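Local coordinates for protein CPn_0803/CP_1068/CPj0803/CpB0832 (Chlamydophila pneumoniae, PDB 3Q9D) that is of unknown function but may take part in type III secretion, perhaps as a coiled-coil protein of the needle tip, at residues L44-L54 against Q85-L96; R133-S142 against L154-G162. One frame throughout, in Å; residues are numbered along the deposited sequence. Where two conformers were deposited one is given.

Interaction 1: L44-L54 against Q85-L96; sequences LELEDNVFLLL and QQEIANFFFEML
The shortest polar bond here is a backbone one, Leu-96 N to Phe-92 O at 2.8 Å, which sets Phe-92 and Leu-96 one helical turn apart on the side where both meet Leu-54. The contact itself is apolar. With CG of Leu-54 anti to its own backbone nitrogen (chi1 -178°), the branch reaches across and lays CD2 on the Phe-92 ring, 3.5 Å from the centroid, in a CH-pi contact that is close for a methyl. The same methyl also grazes CD1 of Leu-96. On the opposite face of the Phe-92 ring lies CD2 of Phe-91, over the centre, so the ring lies between a methyl and a ring carbon of its neighbour.

Phe-92 turns its own edge to the face of Phe-51. This T-shaped pair has centroids 5.6 Å apart and planes at 73°. The far end of Phe-51 reaches the edge of the Phe-91 ring, CZ lying 4.2 Å from Phe-91 CE2, so three phenylalanines form a continuous cluster.

Before the first helix the loop continues the seam. Leu-46 forks: its CD1 approaches Phe-91 CE2 obliquely at 3.9 Å, while CD2 meets the CG2 branch of Ile-88, the two side chains sliding past each other in opposite directions. At the exposed end Leu-44, poorly ordered, brings CD1 to within 3.6 Å of Ile-88 CG1.

At their closest the short axes are 13.4 Å apart, crossing at 55°, a separation bridged by large side chains. Leu-54 also touches Val-77 and Cys-81 of helix 70-82, and Phe-51 touches Gln-109 of helix 107-133. Leucine methyls set against phenylalanines in edge-to-face contact are characteristic of the hydrophobic interior of a small helical bundle, here the one at the N-terminal end of the chain.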
loop_
_atom_site.group_PDB
_atom_site.type_symbol
_atom_site.label_atom_id
_atom_site.label_comp_id
_atom_site.label_asym_id
_atom_site.label_seq_id
_atom_site.Cartn_x
_atom_site.Cartn_y
_atom_site.Cartn_z
ATOM N N LEU A 44 -8.235 -7.221 -46.087
ATOM C CA LEU A 44 -8.668 -7.604 -44.748
ATOM C C LEU A 44 -10.183 -7.764 -44.683
ATOM O O LEU A 44 -10.928 -6.903 -45.150
ATOM C CB LEU A 44 -8.204 -6.570 -43.719
ATOM C CG LEU A 44 -7.792 -7.115 -42.350
ATOM C CD1 LEU A 44 -7.074 -8.448 -42.496
ATOM C CD2 LEU A 44 -6.920 -6.111 -41.613
ATOM N N GLU A 45 -10.631 -8.872 -44.102
ATOM C CA GLU A 45 -12.058 -9.147 -43.975
ATOM C C GLU A 45 -12.496 -9.312 -42.527
ATOM O O GLU A 45 -12.404 -10.402 -41.968
ATOM C CB GLU A 45 -12.434 -10.395 -44.780
ATOM N N LEU A 46 -12.987 -8.226 -41.934
ATOM C CA LEU A 46 -13.431 -8.235 -40.546
ATOM C C LEU A 46 -14.954 -8.142 -40.425
ATOM O O LEU A 46 -15.588 -7.356 -41.119
ATOM C CB LEU A 46 -12.808 -7.058 -39.804
ATOM C CG LEU A 46 -11.289 -6.962 -39.776
ATOM C CD1 LEU A 46 -10.881 -5.532 -39.498
ATOM C CD2 LEU A 46 -10.712 -7.909 -38.734
ATOM N N GLU A 47 -15.536 -8.918 -39.516
ATOM C CA GLU A 47 -16.959 -8.803 -39.203
ATOM C C GLU A 47 -17.164 -7.703 -38.155
ATOM O O GLU A 47 -16.275 -7.479 -37.333
ATOM C CB GLU A 47 -17.493 -10.144 -38.693
ATOM C CG GLU A 47 -16.655 -10.788 -37.571
ATOM C CD GLU A 47 -15.471 -11.630 -38.074
ATOM O OE1 GLU A 47 -14.633 -11.128 -38.864
ATOM O OE2 GLU A 47 -15.379 -12.809 -37.663
ATOM N N ASP A 48 -18.317 -7.024 -38.180
ATOM C CA ASP A 48 -18.622 -5.964 -37.206
ATOM C C ASP A 48 -18.459 -6.503 -35.801
ATOM O O ASP A 48 -18.157 -5.762 -34.846
ATOM C CB ASP A 48 -20.063 -5.452 -37.348
ATOM C CG ASP A 48 -20.256 -4.533 -38.551
ATOM O OD1 ASP A 48 -19.243 -4.074 -39.125
ATOM O OD2 ASP A 48 -21.429 -4.258 -38.911
ATOM N N ASN A 49 -18.681 -7.803 -35.668
ATOM C CA ASN A 49 -18.635 -8.402 -34.357
ATOM C C ASN A 49 -17.262 -8.229 -33.702
ATOM O O ASN A 49 -17.176 -8.151 -32.474
ATOM C CB ASN A 49 -19.028 -9.874 -34.428
ATOM C CG ASN A 49 -19.740 -10.338 -33.176
ATOM O OD1 ASN A 49 -20.446 -9.562 -32.524
ATOM N ND2 ASN A 49 -19.553 -11.606 -32.823
ATOM N N VAL A 50 -16.202 -8.149 -34.512
ATOM C CA VAL A 50 -14.838 -8.051 -33.994
ATOM C C VAL A 50 -14.606 -6.720 -33.277
ATOM O O VAL A 50 -13.978 -6.674 -32.230
ATOM C CB VAL A 50 -13.778 -8.229 -35.112
ATOM C CG1 VAL A 50 -12.369 -8.105 -34.547
ATOM C CG2 VAL A 50 -13.957 -9.573 -35.804
ATOM N N PHE A 51 -15.106 -5.637 -33.863
ATOM C CA PHE A 51 -14.970 -4.336 -33.243
ATOM C C PHE A 51 -15.723 -4.318 -31.932
ATOM O O PHE A 51 -15.282 -3.693 -30.974
ATOM C CB PHE A 51 -15.492 -3.227 -34.152
ATOM C CG PHE A 51 -14.582 -2.932 -35.324
ATOM C CD1 PHE A 51 -13.629 -1.928 -35.241
ATOM C CD2 PHE A 51 -14.672 -3.674 -36.496
ATOM C CE1 PHE A 51 -12.789 -1.661 -36.308
ATOM C CE2 PHE A 51 -13.832 -3.410 -37.567
ATOM C CZ PHE A 51 -12.890 -2.401 -37.467
ATOM N N LEU A 52 -16.907 -4.922 -31.915
ATOM C CA LEU A 52 -17.717 -4.960 -30.701
ATOM C C LEU A 52 -17.069 -5.770 -29.581
ATOM O O LEU A 52 -17.041 -5.343 -28.431
ATOM C CB LEU A 52 -19.109 -5.516 -31.006
ATOM C CG LEU A 52 -20.156 -5.353 -29.902
ATOM C CD1 LEU A 52 -20.292 -3.894 -29.500
ATOM C CD2 LEU A 52 -21.495 -5.920 -30.341
ATOM N N LEU A 53 -16.568 -6.951 -29.924
ATOM C CA LEU A 53 -15.888 -7.803 -28.959
ATOM C C LEU A 53 -14.616 -7.140 -28.438
ATOM O O LEU A 53 -14.314 -7.201 -27.249
ATOM C CB LEU A 53 -15.552 -9.157 -29.584
ATOM C CG LEU A 53 -16.497 -10.317 -29.264
ATOM C CD1 LEU A 53 -17.227 -10.768 -30.518
ATOM C CD2 LEU A 53 -15.727 -11.471 -28.645
ATOM N N LEU A 54 -13.877 -6.502 -29.341
ATOM C CA LEU A 54 -12.642 -5.826 -28.980
ATOM C C LEU A 54 -12.919 -4.681 -28.020
ATOM O O LEU A 54 -12.192 -4.485 -27.049
ATOM C CB LEU A 54 -11.940 -5.302 -30.231
ATOM C CG LEU A 54 -10.595 -4.606 -30.023
ATOM C CD1 LEU A 54 -9.622 -5.526 -29.309
ATOM C CD2 LEU A 54 -10.028 -4.147 -31.354
ATOM N N GLN A 85 -3.806 -14.309 -36.790
ATOM C CA GLN A 85 -3.647 -13.586 -38.033
ATOM C C GLN A 85 -2.830 -12.318 -37.779
ATOM O O GLN A 85 -3.346 -11.344 -37.242
ATOM C CB GLN A 85 -5.027 -13.240 -38.574
ATOM C CG GLN A 85 -5.006 -12.566 -39.910
ATOM C CD GLN A 85 -6.072 -13.103 -40.838
ATOM O OE1 GLN A 85 -6.850 -13.983 -40.462
ATOM N NE2 GLN A 85 -6.114 -12.577 -42.061
ATOM N N GLN A 86 -1.551 -12.335 -38.145
ATOM C CA GLN A 86 -0.680 -11.200 -37.855
ATOM C C GLN A 86 -1.178 -9.903 -38.497
ATOM O O GLN A 86 -1.028 -8.831 -37.925
ATOM C CB GLN A 86 0.762 -11.479 -38.278
ATOM C CG GLN A 86 1.711 -10.349 -37.904
ATOM C CD GLN A 86 3.119 -10.575 -38.406
ATOM O OE1 GLN A 86 4.045 -10.804 -37.615
ATOM N NE2 GLN A 86 3.297 -10.510 -39.730
ATOM N N GLU A 87 -1.778 -9.994 -39.676
ATOM C CA GLU A 87 -2.218 -8.781 -40.375
ATOM C C GLU A 87 -3.359 -8.082 -39.625
ATOM O O GLU A 87 -3.478 -6.859 -39.652
ATOM C CB GLU A 87 -2.645 -9.096 -41.810
ATOM C CG GLU A 87 -3.641 -10.231 -41.922
ATOM C CD GLU A 87 -2.970 -11.595 -42.061
ATOM O OE1 GLU A 87 -2.027 -11.899 -41.288
ATOM O OE2 GLU A 87 -3.389 -12.361 -42.958
ATOM N N ILE A 88 -4.187 -8.864 -38.950
ATOM C CA ILE A 88 -5.296 -8.306 -38.165
ATOM C C ILE A 88 -4.757 -7.699 -36.865
ATOM O O ILE A 88 -5.130 -6.596 -36.497
ATOM C CB ILE A 88 -6.353 -9.362 -37.859
ATOM C CG1 ILE A 88 -7.080 -9.778 -39.140
ATOM C CG2 ILE A 88 -7.363 -8.849 -36.827
ATOM C CD1 ILE A 88 -8.003 -10.952 -38.917
ATOM N N ALA A 89 -3.870 -8.421 -36.186
ATOM C CA ALA A 89 -3.191 -7.871 -35.018
ATOM C C ALA A 89 -2.539 -6.526 -35.350
ATOM O O ALA A 89 -2.704 -5.545 -34.613
ATOM C CB ALA A 89 -2.148 -8.856 -34.488
ATOM N N ASN A 90 -1.776 -6.481 -36.442
ATOM C CA ASN A 90 -1.089 -5.244 -36.806
ATOM C C ASN A 90 -2.058 -4.119 -37.149
ATOM O O ASN A 90 -1.785 -2.955 -36.870
ATOM C CB ASN A 90 -0.114 -5.470 -37.961
ATOM C CG ASN A 90 1.098 -6.270 -37.536
ATOM O OD1 ASN A 90 1.388 -6.393 -36.339
ATOM N ND2 ASN A 90 1.818 -6.808 -38.507
ATOM N N PHE A 91 -3.181 -4.470 -37.755
ATOM C CA PHE A 91 -4.189 -3.466 -38.066
ATOM C C PHE A 91 -4.633 -2.788 -36.772
ATOM O O PHE A 91 -4.665 -1.560 -36.685
ATOM C CB PHE A 91 -5.388 -4.101 -38.767
ATOM C CG PHE A 91 -6.533 -3.153 -38.973
ATOM C CD1 PHE A 91 -6.416 -2.092 -39.855
ATOM C CD2 PHE A 91 -7.723 -3.320 -38.287
ATOM C CE1 PHE A 91 -7.462 -1.207 -40.052
ATOM C CE2 PHE A 91 -8.779 -2.443 -38.484
ATOM C CZ PHE A 91 -8.641 -1.382 -39.369
ATOM N N PHE A 92 -4.964 -3.585 -35.762
ATOM C CA PHE A 92 -5.429 -3.012 -34.495
ATOM C C PHE A 92 -4.344 -2.305 -33.690
ATOM O O PHE A 92 -4.615 -1.299 -33.030
ATOM C CB PHE A 92 -6.163 -4.060 -33.652
ATOM C CG PHE A 92 -7.553 -4.364 -34.157
ATOM C CD1 PHE A 92 -8.516 -3.362 -34.203
ATOM C CD2 PHE A 92 -7.895 -5.641 -34.575
ATOM C CE1 PHE A 92 -9.801 -3.626 -34.671
ATOM C CE2 PHE A 92 -9.167 -5.919 -35.042
ATOM C CZ PHE A 92 -10.123 -4.913 -35.091
ATOM N N PHE A 93 -3.109 -2.813 -33.747
ATOM C CA PHE A 93 -1.986 -2.121 -33.101
ATOM C C PHE A 93 -1.724 -0.741 -33.734
ATOM O O PHE A 93 -1.551 0.238 -33.026
ATOM C CB PHE A 93 -0.707 -2.968 -33.155
ATOM C CG PHE A 93 -0.724 -4.166 -32.216
ATOM C CD1 PHE A 93 -1.200 -4.042 -30.911
ATOM C CD2 PHE A 93 -0.270 -5.406 -32.644
ATOM C CE1 PHE A 93 -1.206 -5.162 -30.027
ATOM C CE2 PHE A 93 -0.275 -6.521 -31.781
ATOM C CZ PHE A 93 -0.754 -6.390 -30.475
ATOM N N GLU A 94 -1.666 -0.670 -35.059
ATOM C CA GLU A 94 -1.513 0.636 -35.729
ATOM C C GLU A 94 -2.654 1.573 -35.335
ATOM O O GLU A 94 -2.441 2.740 -34.985
ATOM C CB GLU A 94 -1.532 0.460 -37.245
ATOM C CG GLU A 94 -0.345 -0.270 -37.812
ATOM C CD GLU A 94 0.930 0.550 -37.738
ATOM O OE1 GLU A 94 0.875 1.704 -37.254
ATOM O OE2 GLU A 94 1.984 0.035 -38.174
ATOM N N MET A 95 -3.878 1.054 -35.388
ATOM C CA MET A 95 -5.058 1.834 -35.029
ATOM C C MET A 95 -4.981 2.362 -33.585
ATOM O O MET A 95 -5.108 3.576 -33.335
ATOM C CB MET A 95 -6.322 0.980 -35.187
ATOM C CG MET A 95 -7.583 1.668 -34.668
ATOM S SD MET A 95 -8.994 0.551 -34.441
ATOM C CE MET A 95 -8.979 -0.299 -36.019
ATOM N N LEU A 96 -4.761 1.451 -32.639
ATOM C CA LEU A 96 -4.899 1.758 -31.199
ATOM C C LEU A 96 -3.641 2.321 -30.530
ATOM O O LEU A 96 -3.732 3.050 -29.545
ATOM C CB LEU A 96 -5.382 0.520 -30.438
ATOM C CG LEU A 96 -6.770 0.031 -30.866
ATOM C CD1 LEU A 96 -7.104 -1.287 -30.188
ATOM C CD2 LEU A 96 -7.816 1.084 -30.537
#

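Interaction 2: R133-S142 against L154-G162; sequences RGEFINFITS and LNRLARVDG
An antiparallel beta hairpin with a classic bulge brings Asn-138 and Phe-139 together opposite Ala-158. Ala-158 O is gripped by two donors, Asn-138 N at 2.8 Å in the carbonyl plane and Phe-139 N at 3.2 Å, tilted 29° from that plane; Ala-158 N answers to Phe-139 O. Beyond the bulge the pairing is regular: Thr-141 and Arg-156 exchange both backbone bonds, and Ile-140 and Leu-157 lie side by side on the face that also carries Ser-142 and Asn-155. The gamma oxygen of Thr-141 donates to a water that in turn donates to Leu-154 O. Ser-142 OG bonds to Asn-155 OD1 in the amide's carbonyl plane, and also to His-180 of the second subunit; Asn-138 ND2 bonds to Glu-73 of the third subunit.

Where the strands open, type I turns face each other. Val-160 N meets Phe-136 O at 2.8 Å, nearly in line with the C=O bond, and Asp-161 N takes a lone pair of Gly-134 O. Val-160 CG2 covers one face of the Arg-133 guanidinium, whose NH1 pairs with Asp-129. Bent at chi3 (-47°), Arg-159 lays its guanidinium against Glu-135 CG, while its NH2 reaches the syn lone pair of Asp-161 OD2 at 2.6 Å.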
loop_
_atom_site.group_PDB
_atom_site.type_symbol
_atom_site.label_atom_id
_atom_site.label_comp_id
_atom_site.label_asym_id
_atom_site.label_seq_id
_atom_site.Cartn_x
_atom_site.Cartn_y
_atom_site.Cartn_z
ATOM N N ARG A 133 8.596 3.348 -17.929
ATOM C CA ARG A 133 9.126 4.331 -16.980
ATOM C C ARG A 133 8.115 4.748 -15.894
ATOM O O ARG A 133 8.114 5.892 -15.438
ATOM C CB ARG A 133 9.605 5.570 -17.740
ATOM C CG ARG A 133 8.602 6.090 -18.741
ATOM C CD ARG A 133 9.238 7.153 -19.643
ATOM N NE ARG A 133 9.583 8.309 -18.828
ATOM C CZ ARG A 133 8.712 9.254 -18.478
ATOM N NH1 ARG A 133 7.448 9.204 -18.907
ATOM N NH2 ARG A 133 9.115 10.256 -17.709
ATOM N N GLY A 134 7.282 3.805 -15.466
ATOM C CA GLY A 134 6.269 4.079 -14.455
ATOM C C GLY A 134 6.819 4.625 -13.147
ATOM O O GLY A 134 6.132 5.339 -12.440
ATOM N N GLU A 135 8.060 4.305 -12.805
ATOM C CA GLU A 135 8.591 4.772 -11.521
ATOM C C GLU A 135 9.270 6.137 -11.565
ATOM O O GLU A 135 9.793 6.612 -10.558
ATOM C CB GLU A 135 9.527 3.728 -10.915
ATOM C CG GLU A 135 8.779 2.496 -10.480
ATOM C CD GLU A 135 9.682 1.275 -10.415
ATOM O OE1 GLU A 135 10.662 1.210 -11.195
ATOM O OE2 GLU A 135 9.413 0.393 -9.577
ATOM N N PHE A 136 9.266 6.774 -12.729
ATOM C CA PHE A 136 9.844 8.109 -12.808
ATOM C C PHE A 136 8.925 9.157 -12.197
ATOM O O PHE A 136 7.689 9.034 -12.225
ATOM C CB PHE A 136 10.220 8.468 -14.246
ATOM C CG PHE A 136 11.540 7.863 -14.679
ATOM C CD1 PHE A 136 12.675 8.658 -14.794
ATOM C CD2 PHE A 136 11.636 6.505 -14.969
ATOM C CE1 PHE A 136 13.897 8.100 -15.206
ATOM C CE2 PHE A 136 12.847 5.945 -15.380
ATOM C CZ PHE A 136 13.978 6.752 -15.492
ATOM N N ILE A 137 9.535 10.191 -11.644
ATOM C CA ILE A 137 8.775 11.322 -11.148
ATOM C C ILE A 137 7.946 11.957 -12.285
ATOM O O ILE A 137 8.398 12.036 -13.431
ATOM C CB ILE A 137 9.682 12.381 -10.511
ATOM C CG1 ILE A 137 8.810 13.499 -9.937
ATOM C CG2 ILE A 137 10.694 12.939 -11.550
ATOM C CD1 ILE A 137 9.563 14.524 -9.072
ATOM N N ASN A 138 6.714 12.355 -11.970
ATOM C CA ASN A 138 5.811 12.990 -12.931
ATOM C C ASN A 138 5.381 14.395 -12.485
ATOM O O ASN A 138 5.149 15.281 -13.303
ATOM C CB ASN A 138 4.535 12.140 -13.089
ATOM C CG ASN A 138 3.574 12.730 -14.116
ATOM O OD1 ASN A 138 3.916 12.842 -15.285
ATOM N ND2 ASN A 138 2.375 13.114 -13.676
ATOM N N PHE A 139 5.247 14.589 -11.182
ATOM C CA PHE A 139 4.752 15.855 -10.685
ATOM C C PHE A 139 5.049 15.967 -9.183
ATOM O O PHE A 139 5.195 14.963 -8.508
ATOM C CB PHE A 139 3.230 15.927 -10.930
ATOM C CG PHE A 139 2.693 17.327 -10.992
ATOM C CD1 PHE A 139 2.813 18.091 -12.158
ATOM C CD2 PHE A 139 2.044 17.879 -9.903
ATOM C CE1 PHE A 139 2.313 19.397 -12.213
ATOM C CE2 PHE A 139 1.541 19.180 -9.950
ATOM C CZ PHE A 139 1.680 19.942 -11.106
ATOM N N ILE A 140 5.190 17.184 -8.679
ATOM C CA ILE A 140 5.349 17.386 -7.237
ATOM C C ILE A 140 4.568 18.625 -6.839
ATOM O O ILE A 140 4.546 19.623 -7.579
ATOM C CB ILE A 140 6.847 17.511 -6.817
ATOM C CG1 ILE A 140 6.998 17.784 -5.315
ATOM C CG2 ILE A 140 7.543 18.596 -7.589
ATOM C CD1 ILE A 140 8.464 17.899 -4.877
ATOM N N THR A 141 3.892 18.560 -5.692
ATOM C CA THR A 141 3.252 19.752 -5.142
ATOM C C THR A 141 3.817 19.988 -3.749
ATOM O O THR A 141 4.282 19.050 -3.102
ATOM C CB THR A 141 1.730 19.577 -4.987
ATOM O OG1 THR A 141 1.469 18.502 -4.075
ATOM C CG2 THR A 141 1.063 19.290 -6.331
ATOM N N SER A 142 3.743 21.226 -3.278
ATOM C CA SER A 142 4.181 21.564 -1.927
ATOM C C SER A 142 3.224 22.582 -1.358
ATOM O O SER A 142 2.791 23.490 -2.064
ATOM C CB SER A 142 5.589 22.159 -1.927
ATOM O OG SER A 142 6.562 21.212 -2.353
ATOM N N LEU A 154 4.380 20.495 3.227
ATOM C CA LEU A 154 3.762 19.207 2.925
ATOM C C LEU A 154 3.970 18.949 1.434
ATOM O O LEU A 154 3.320 19.567 0.580
ATOM C CB LEU A 154 2.264 19.237 3.269
ATOM C CG LEU A 154 1.437 17.947 3.155
ATOM C CD1 LEU A 154 0.033 18.203 3.695
ATOM C CD2 LEU A 154 1.354 17.425 1.709
ATOM N N ASN A 155 4.918 18.077 1.120
ATOM C CA ASN A 155 5.238 17.780 -0.274
ATOM C C ASN A 155 4.522 16.533 -0.735
ATOM O O ASN A 155 4.392 15.574 0.028
ATOM C CB ASN A 155 6.742 17.594 -0.438
ATOM C CG ASN A 155 7.518 18.768 0.110
ATOM O OD1 ASN A 155 7.524 19.846 -0.484
ATOM N ND2 ASN A 155 8.140 18.581 1.268
ATOM N N ARG A 156 4.064 16.540 -1.984
ATOM C CA ARG A 156 3.499 15.333 -2.566
ATOM C C ARG A 156 4.231 14.991 -3.852
ATOM O O ARG A 156 4.265 15.795 -4.761
ATOM C CB ARG A 156 1.992 15.524 -2.841
ATOM C CG ARG A 156 1.157 15.571 -1.579
ATOM C CD ARG A 156 -0.301 15.934 -1.914
ATOM N NE ARG A 156 -1.059 16.276 -0.716
ATOM C CZ ARG A 156 -1.501 15.375 0.160
ATOM N NH1 ARG A 156 -1.253 14.080 -0.027
ATOM N NH2 ARG A 156 -2.177 15.776 1.228
ATOM N N LEU A 157 4.810 13.797 -3.912
ATOM C CA LEU A 157 5.585 13.215 -5.001
ATOM C C LEU A 157 4.713 12.325 -5.880
ATOM O O LEU A 157 4.083 11.488 -5.234
ATOM C CB LEU A 157 6.767 12.415 -4.450
ATOM C CG LEU A 157 7.901 13.227 -3.820
ATOM C CD1 LEU A 157 8.705 13.949 -4.892
ATOM C CD2 LEU A 157 7.354 14.212 -2.800
ATOM N N ALA A 158 4.492 12.551 -7.176
ATOM C CA ALA A 158 3.639 11.666 -7.969
ATOM C C ALA A 158 4.508 11.085 -9.050
ATOM O O ALA A 158 5.285 11.815 -9.679
ATOM C CB ALA A 158 2.457 12.456 -8.598
ATOM N N ARG A 159 4.389 9.783 -9.268
ATOM C CA ARG A 159 5.137 9.128 -10.334
ATOM C C ARG A 159 4.316 8.983 -11.613
ATOM O O ARG A 159 3.097 9.161 -11.605
ATOM C CB ARG A 159 5.602 7.763 -9.867
ATOM C CG ARG A 159 6.409 7.821 -8.576
ATOM C CD ARG A 159 7.085 6.506 -8.252
ATOM N NE ARG A 159 6.181 5.357 -8.391
ATOM C CZ ARG A 159 6.423 4.161 -7.858
ATOM N NH1 ARG A 159 7.534 3.959 -7.159
ATOM N NH2 ARG A 159 5.571 3.156 -8.036
ATOM N N VAL A 160 4.993 8.662 -12.707
ATOM C CA VAL A 160 4.328 8.386 -13.982
ATOM C C VAL A 160 3.217 7.327 -13.816
ATOM O O VAL A 160 2.191 7.389 -14.485
ATOM C CB VAL A 160 5.353 7.901 -15.061
ATOM C CG1 VAL A 160 4.635 7.311 -16.277
ATOM C CG2 VAL A 160 6.283 9.047 -15.484
ATOM N N ASP A 161 3.422 6.352 -12.937
ATOM C CA ASP A 161 2.390 5.327 -12.728
ATOM C C ASP A 161 1.221 5.767 -11.837
ATOM O O ASP A 161 0.315 4.984 -11.577
ATOM C CB ASP A 161 2.996 4.027 -12.186
ATOM C CG ASP A 161 3.542 4.181 -10.763
ATOM O OD1 ASP A 161 3.360 5.252 -10.150
ATOM O OD2 ASP A 161 4.151 3.228 -10.260
ATOM N N GLY A 162 1.217 7.024 -11.400
ATOM C CA GLY A 162 0.112 7.531 -10.613
ATOM C C GLY A 162 0.250 7.382 -9.106
ATOM O O GLY A 162 -0.504 7.982 -8.347
HETATM O O HOH W 1 0.840 11.151 -11.638
HETATM O O HOH W 2 1.426 19.453 -1.548
#

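Overall arrangement
Interactions 1 and 2 follow one another along the chain, their centres about 36 Å apart and their nearest atoms about 16 Å apart, and they hold different elements. Interaction 1 packs helices 48-61 and 86-98 at the outer end of the molecule, about 26 Å from the chain centre, and is built from side chains alone, buried at its heart and exposed at the loop end. Interaction 2, nearer the middle, depends on backbone pairing, with waters and charged groups beside it. Helix 107-133 links them: it packs against residues of both. No other subunit touches interaction 1, whereas two neighbouring copies press on the hairpin of interaction 2.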